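Local structure of thermotoga maritima TmcAL (Thermotoga maritima, 5Y0T) at residues V96-I108 and G183-G195. The protein belongs to the HIGH nucleotidyl transferase family of the HUP clan and holds adenosine-5'-rp-alpha-thio-triphosphate in a pocket. Numbering follows the deposited sequence.
Sequences VTDVVFGSESNDI and GSNIRFHTIKRVG. With TAT (adenosine-5'-rp-alpha-thio-triphosphate), chain E.
Asp98 and Arg187 both place CG beside the backbone N, anti to the carbonyl carbon (chi1 -66° and -68°), and a bend at chi3 turns the arginine head onto the carboxylate. Arg187 grips it side-on in a salt bridge. Arg187 NH2 reaches Asp98 OD1 at 2.9 Å, and Arg187 NE reaches Asp98 OD2 at 3.0 Å from above the carboxylate plane. His189 NE2 donates to the anti lone pair of Asp98 OD2, at 2.7 Å. Thr97 OG1 also donates to OD1, so each oxygen has two donors and the carboxylate is fixed in rotation. The arginine charge and the donors around it would probably favour the ionised carboxylate. Strands 98-103 and 187-192 run parallel. Their backbone hydrogen bonds begin with Arg187 N to Thr97 O and continue to Arg193 N to Ser103 O, just past the second strand. In this Rossmann-like HUP sheet, strand 98-103 lies between strands 3-8 and 187-192. On the face with Val99, the Phe188 ring lies alongside that valine, with Phe188 CE2 3.7 Å from Val99 CB. Ile186 CG2 sits over one face of this ring, and helix 167-182 also packs on it. Further along, Thr190 CG2 touches Phe101 CE2 at 3.6 Å and Ile108 CD1 at 3.7 Å. Adenosine-5'-rp-alpha-thio-triphosphate lies at the C-terminal ends of both strands. Gly102 N donates to its O3'. Following the second strand, Arg193 NH1 donates to O2B and NH2 to O3G, and Val194 pairs through its backbone N and O with the adenine N1 and N6.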
loop_
_atom_site.group_PDB
_atom_site.type_symbol
_atom_site.label_atom_id
_atom_site.label_comp_id
_atom_site.label_asym_id
_atom_site.label_seq_id
_atom_site.Cartn_x
_atom_site.Cartn_y
_atom_site.Cartn_z
ATOM N N VAL A 96 25.866 30.226 0.931
ATOM C CA VAL A 96 26.043 29.891 2.342
ATOM C C VAL A 96 27.525 29.852 2.667
ATOM O O VAL A 96 28.280 29.241 1.925
ATOM C CB VAL A 96 25.374 28.550 2.688
ATOM C CG1 VAL A 96 25.894 28.025 4.036
ATOM C CG2 VAL A 96 23.846 28.720 2.713
ATOM N N THR A 97 27.961 30.641 3.661
ATOM C CA THR A 97 29.374 30.652 4.053
ATOM C C THR A 97 29.725 29.942 5.361
ATOM O O THR A 97 30.881 29.548 5.568
ATOM C CB THR A 97 29.881 32.100 4.168
ATOM O OG1 THR A 97 29.108 32.788 5.157
ATOM C CG2 THR A 97 29.744 32.817 2.825
ATOM N N ASP A 98 28.715 29.736 6.205
ATOM C CA ASP A 98 28.884 29.231 7.559
ATOM C C ASP A 98 27.731 28.328 7.926
ATOM O O ASP A 98 26.578 28.662 7.685
ATOM C CB ASP A 98 28.949 30.358 8.601
ATOM C CG ASP A 98 30.175 31.235 8.463
ATOM O OD1 ASP A 98 30.124 32.213 7.685
ATOM O OD2 ASP A 98 31.178 30.965 9.161
ATOM N N VAL A 99 28.045 27.201 8.545
ATOM C CA VAL A 99 27.016 26.322 9.083
ATOM C C VAL A 99 27.302 26.053 10.554
ATOM O O VAL A 99 28.446 25.784 10.933
ATOM C CB VAL A 99 26.939 24.985 8.300
ATOM C CG1 VAL A 99 26.115 23.955 9.071
ATOM C CG2 VAL A 99 26.344 25.223 6.913
ATOM N N VAL A 100 26.264 26.163 11.377
ATOM C CA VAL A 100 26.360 25.948 12.816
ATOM C C VAL A 100 25.441 24.804 13.243
ATOM O O VAL A 100 24.240 24.840 12.963
ATOM C CB VAL A 100 25.956 27.211 13.607
ATOM C CG1 VAL A 100 26.059 26.953 15.099
ATOM C CG2 VAL A 100 26.816 28.409 13.203
ATOM N N PHE A 101 25.984 23.802 13.922
ATOM C CA PHE A 101 25.131 22.726 14.429
ATOM C C PHE A 101 25.314 22.547 15.930
ATOM O O PHE A 101 26.395 22.796 16.450
ATOM C CB PHE A 101 25.416 21.403 13.698
ATOM C CG PHE A 101 26.875 20.989 13.709
ATOM C CD1 PHE A 101 27.695 21.271 12.621
ATOM C CD2 PHE A 101 27.409 20.288 14.778
ATOM C CE1 PHE A 101 29.033 20.893 12.625
ATOM C CE2 PHE A 101 28.741 19.904 14.783
ATOM C CZ PHE A 101 29.551 20.213 13.700
ATOM N N GLY A 102 24.260 22.100 16.612
ATOM C CA GLY A 102 24.337 21.802 18.028
ATOM C C GLY A 102 25.183 20.565 18.256
ATOM O O GLY A 102 25.147 19.624 17.457
ATOM N N SER A 103 25.937 20.571 19.351
ATOM C CA SER A 103 26.940 19.542 19.618
ATOM C C SER A 103 26.973 19.177 21.104
ATOM O O SER A 103 26.848 20.048 21.968
ATOM C CB SER A 103 28.310 20.042 19.134
ATOM O OG SER A 103 29.388 19.340 19.719
ATOM N N GLU A 104 27.129 17.892 21.417
ATOM C CA GLU A 104 27.235 17.495 22.816
ATOM C C GLU A 104 28.567 17.940 23.414
ATOM O O GLU A 104 28.639 18.357 24.588
ATOM C CB GLU A 104 27.073 15.973 22.972
ATOM C CG GLU A 104 25.663 15.447 22.648
ATOM C CD GLU A 104 25.470 15.096 21.178
ATOM O OE1 GLU A 104 26.372 15.398 20.355
ATOM O OE2 GLU A 104 24.409 14.520 20.844
ATOM N N SER A 105 29.637 17.780 22.640
ATOM C CA SER A 105 30.977 18.129 23.113
ATOM C C SER A 105 31.304 19.607 22.918
ATOM O O SER A 105 32.106 20.158 23.662
ATOM C CB SER A 105 32.036 17.289 22.404
ATOM O OG SER A 105 32.065 17.623 21.028
ATOM N N ASN A 106 30.693 20.220 21.900
ATOM C CA ASN A 106 31.041 21.580 21.461
ATOM C C ASN A 106 32.536 21.673 21.116
ATOM O O ASN A 106 33.210 22.672 21.409
ATOM C CB ASN A 106 30.671 22.614 22.539
ATOM C CG ASN A 106 30.650 24.040 22.001
ATOM O OD1 ASN A 106 30.349 24.269 20.827
ATOM N ND2 ASN A 106 30.997 25.002 22.854
ATOM N N ASP A 107 33.067 20.598 20.540
ATOM C CA ASP A 107 34.480 20.563 20.175
ATOM C C ASP A 107 34.623 20.445 18.657
ATOM O O ASP A 107 34.722 19.333 18.130
ATOM C CB ASP A 107 35.127 19.362 20.881
ATOM C CG ASP A 107 36.642 19.346 20.786
ATOM O OD1 ASP A 107 37.215 20.079 19.953
ATOM O OD2 ASP A 107 37.250 18.562 21.552
ATOM N N ILE A 108 34.791 21.574 17.971
ATOM C CA ILE A 108 34.728 21.562 16.512
ATOM C C ILE A 108 36.027 20.992 15.949
ATOM O O ILE A 108 36.036 20.339 14.906
ATOM C CB ILE A 108 34.482 22.975 15.926
ATOM C CG1 ILE A 108 34.373 22.918 14.406
ATOM C CG2 ILE A 108 35.587 23.949 16.356
ATOM C CD1 ILE A 108 33.103 22.264 13.908
ATOM N N GLY A 183 33.811 19.289 -1.911
ATOM C CA GLY A 183 34.712 20.406 -2.145
ATOM C C GLY A 183 34.149 21.742 -1.698
ATOM O O GLY A 183 34.515 22.781 -2.221
ATOM N N SER A 184 33.272 21.729 -0.701
ATOM C CA SER A 184 32.657 22.964 -0.229
ATOM C C SER A 184 33.617 23.807 0.622
ATOM O O SER A 184 34.457 23.272 1.339
ATOM C CB SER A 184 31.399 22.643 0.580
ATOM O OG SER A 184 30.928 23.792 1.260
ATOM N N ASN A 185 33.479 25.128 0.538
ATOM C CA ASN A 185 34.275 26.048 1.355
ATOM C C ASN A 185 33.560 26.501 2.629
ATOM O O ASN A 185 34.038 27.386 3.347
ATOM C CB ASN A 185 34.686 27.268 0.526
ATOM C CG ASN A 185 35.855 26.967 -0.392
ATOM O OD1 ASN A 185 36.576 25.990 -0.185
ATOM N ND2 ASN A 185 36.051 27.803 -1.406
ATOM N N ILE A 186 32.397 25.925 2.889
ATOM C CA ILE A 186 31.628 26.287 4.083
ATOM C C ILE A 186 32.440 26.125 5.375
ATOM O O ILE A 186 33.144 25.125 5.561
ATOM C CB ILE A 186 30.328 25.447 4.172
ATOM C CG1 ILE A 186 29.336 25.885 3.082
ATOM C CG2 ILE A 186 29.697 25.565 5.566
ATOM C CD1 ILE A 186 28.115 24.958 2.932
ATOM N N ARG A 187 32.376 27.135 6.246
ATOM C CA ARG A 187 32.966 27.044 7.579
ATOM C C ARG A 187 31.962 26.445 8.561
ATOM O O ARG A 187 30.842 26.941 8.667
ATOM C CB ARG A 187 33.414 28.423 8.074
ATOM C CG ARG A 187 34.584 29.021 7.300
ATOM C CD ARG A 187 34.869 30.444 7.763
ATOM N NE ARG A 187 33.723 31.326 7.543
ATOM C CZ ARG A 187 33.687 32.293 6.634
ATOM N NH1 ARG A 187 34.751 32.530 5.877
ATOM N NH2 ARG A 187 32.606 33.050 6.509
ATOM N N PHE A 188 32.362 25.389 9.272
ATOM C CA PHE A 188 31.475 24.721 10.231
ATOM C C PHE A 188 31.777 25.145 11.669
ATOM O O PHE A 188 32.921 25.439 12.016
ATOM C CB PHE A 188 31.565 23.187 10.085
ATOM C CG PHE A 188 30.886 22.672 8.841
ATOM C CD1 PHE A 188 31.579 22.587 7.642
ATOM C CD2 PHE A 188 29.544 22.342 8.861
ATOM C CE1 PHE A 188 30.945 22.143 6.491
ATOM C CE2 PHE A 188 28.891 21.896 7.711
ATOM C CZ PHE A 188 29.588 21.794 6.529
ATOM N N HIS A 189 30.732 25.235 12.483
ATOM C CA HIS A 189 30.866 25.673 13.877
ATOM C C HIS A 189 29.968 24.802 14.739
ATOM O O HIS A 189 28.913 24.396 14.288
ATOM C CB HIS A 189 30.443 27.128 14.072
ATOM C CG HIS A 189 31.010 28.077 13.066
ATOM N ND1 HIS A 189 32.030 28.950 13.366
ATOM C CD2 HIS A 189 30.682 28.306 11.771
ATOM C CE1 HIS A 189 32.316 29.672 12.297
ATOM N NE2 HIS A 189 31.520 29.293 11.312
ATOM N N THR A 190 30.373 24.561 15.981
ATOM C CA THR A 190 29.509 23.907 16.959
ATOM C C THR A 190 28.980 24.941 17.931
ATOM O O THR A 190 29.626 25.959 18.175
ATOM C CB THR A 190 30.245 22.818 17.796
ATOM O OG1 THR A 190 31.234 23.448 18.629
ATOM C CG2 THR A 190 30.924 21.804 16.915
ATOM N N ILE A 191 27.785 24.696 18.459
ATOM C CA ILE A 191 27.396 25.318 19.712
ATOM C C ILE A 191 27.010 24.203 20.679
ATOM O O ILE A 191 26.611 23.120 20.256
ATOM C CB ILE A 191 26.235 26.343 19.533
ATOM C CG1 ILE A 191 25.001 25.706 18.873
ATOM C CG2 ILE A 191 26.720 27.544 18.730
ATOM C CD1 ILE A 191 23.937 25.277 19.864
ATOM N N LYS A 192 27.148 24.468 21.976
ATOM C CA LYS A 192 26.849 23.460 22.983
ATOM C C LYS A 192 25.349 23.192 23.119
ATOM O O LYS A 192 24.576 24.117 23.358
ATOM C CB LYS A 192 27.395 23.893 24.348
ATOM C CG LYS A 192 27.127 22.870 25.462
ATOM C CD LYS A 192 28.082 21.676 25.373
ATOM C CE LYS A 192 27.828 20.670 26.504
ATOM N NZ LYS A 192 26.593 19.856 26.224
ATOM N N ARG A 193 24.942 21.930 23.010
ATOM C CA ARG A 193 23.563 21.562 23.355
ATOM C C ARG A 193 23.343 21.601 24.847
ATOM O O ARG A 193 24.188 21.136 25.605
ATOM C CB ARG A 193 23.211 20.170 22.839
ATOM C CG ARG A 193 23.102 20.095 21.329
ATOM C CD ARG A 193 22.820 18.674 20.887
ATOM N NE ARG A 193 21.580 18.173 21.465
ATOM C CZ ARG A 193 20.421 18.131 20.813
ATOM N NH1 ARG A 193 20.350 18.563 19.553
ATOM N NH2 ARG A 193 19.338 17.654 21.419
ATOM N N VAL A 194 22.199 22.141 25.268
ATOM C CA VAL A 194 21.853 22.200 26.684
ATOM C C VAL A 194 20.502 21.532 26.962
ATOM O O VAL A 194 19.681 21.384 26.067
ATOM C CB VAL A 194 21.804 23.655 27.198
ATOM C CG1 VAL A 194 23.098 24.381 26.865
ATOM C CG2 VAL A 194 20.602 24.392 26.618
ATOM N N GLY A 195 20.262 21.167 28.214
ATOM C CA GLY A 195 19.064 20.423 28.566
ATOM C C GLY A 195 19.141 18.966 28.137
ATOM O O GLY A 195 20.146 18.297 28.374
HETATM N N1 TAT E . 20.453 23.119 22.729
HETATM C C2 TAT E . 21.198 23.564 21.699
HETATM N N3 TAT E . 20.959 23.241 20.416
HETATM C C4 TAT E . 19.924 22.429 20.092
HETATM C C5 TAT E . 19.054 21.918 21.155
HETATM C C6 TAT E . 19.388 22.313 22.543
HETATM N N6 TAT E . 18.642 21.884 23.589
HETATM N N7 TAT E . 18.114 21.156 20.557
HETATM C C8 TAT E . 18.349 21.183 19.219
HETATM N N9 TAT E . 19.429 21.944 18.950
HETATM P PA TAT E . 16.778 19.481 14.858
HETATM P PB TAT E . 17.244 17.631 17.093
HETATM P PG TAT E . 15.946 16.858 19.558
HETATM C "C1'" TAT E . 20.003 22.197 17.609
HETATM O O1A TAT E . 15.189 17.728 20.546
HETATM O O1B TAT E . 17.160 16.192 16.680
HETATM S S1G TAT E . 17.945 18.586 13.585
HETATM C "C2'" TAT E . 20.388 20.873 16.951
HETATM O "O2'" TAT E . 21.629 20.370 17.447
HETATM O O2A TAT E . 15.479 20.074 14.338
HETATM O O2B TAT E . 18.594 18.234 17.383
HETATM O O2G TAT E . 15.081 15.769 18.954
HETATM C "C3'" TAT E . 20.431 21.260 15.489
HETATM O "O3'" TAT E . 21.704 21.835 15.142
HETATM O O3A TAT E . 16.353 18.518 16.083
HETATM O O3B TAT E . 16.263 17.890 18.357
HETATM O O3G TAT E . 17.303 16.367 20.003
HETATM C "C4'" TAT E . 19.350 22.332 15.390
HETATM O "O4'" TAT E . 19.057 22.778 16.719
HETATM C "C5'" TAT E . 18.062 21.788 14.764
HETATM O "O5'" TAT E . 17.627 20.667 15.535
HETATM O O HOH W 1 32.957 30.010 3.945
#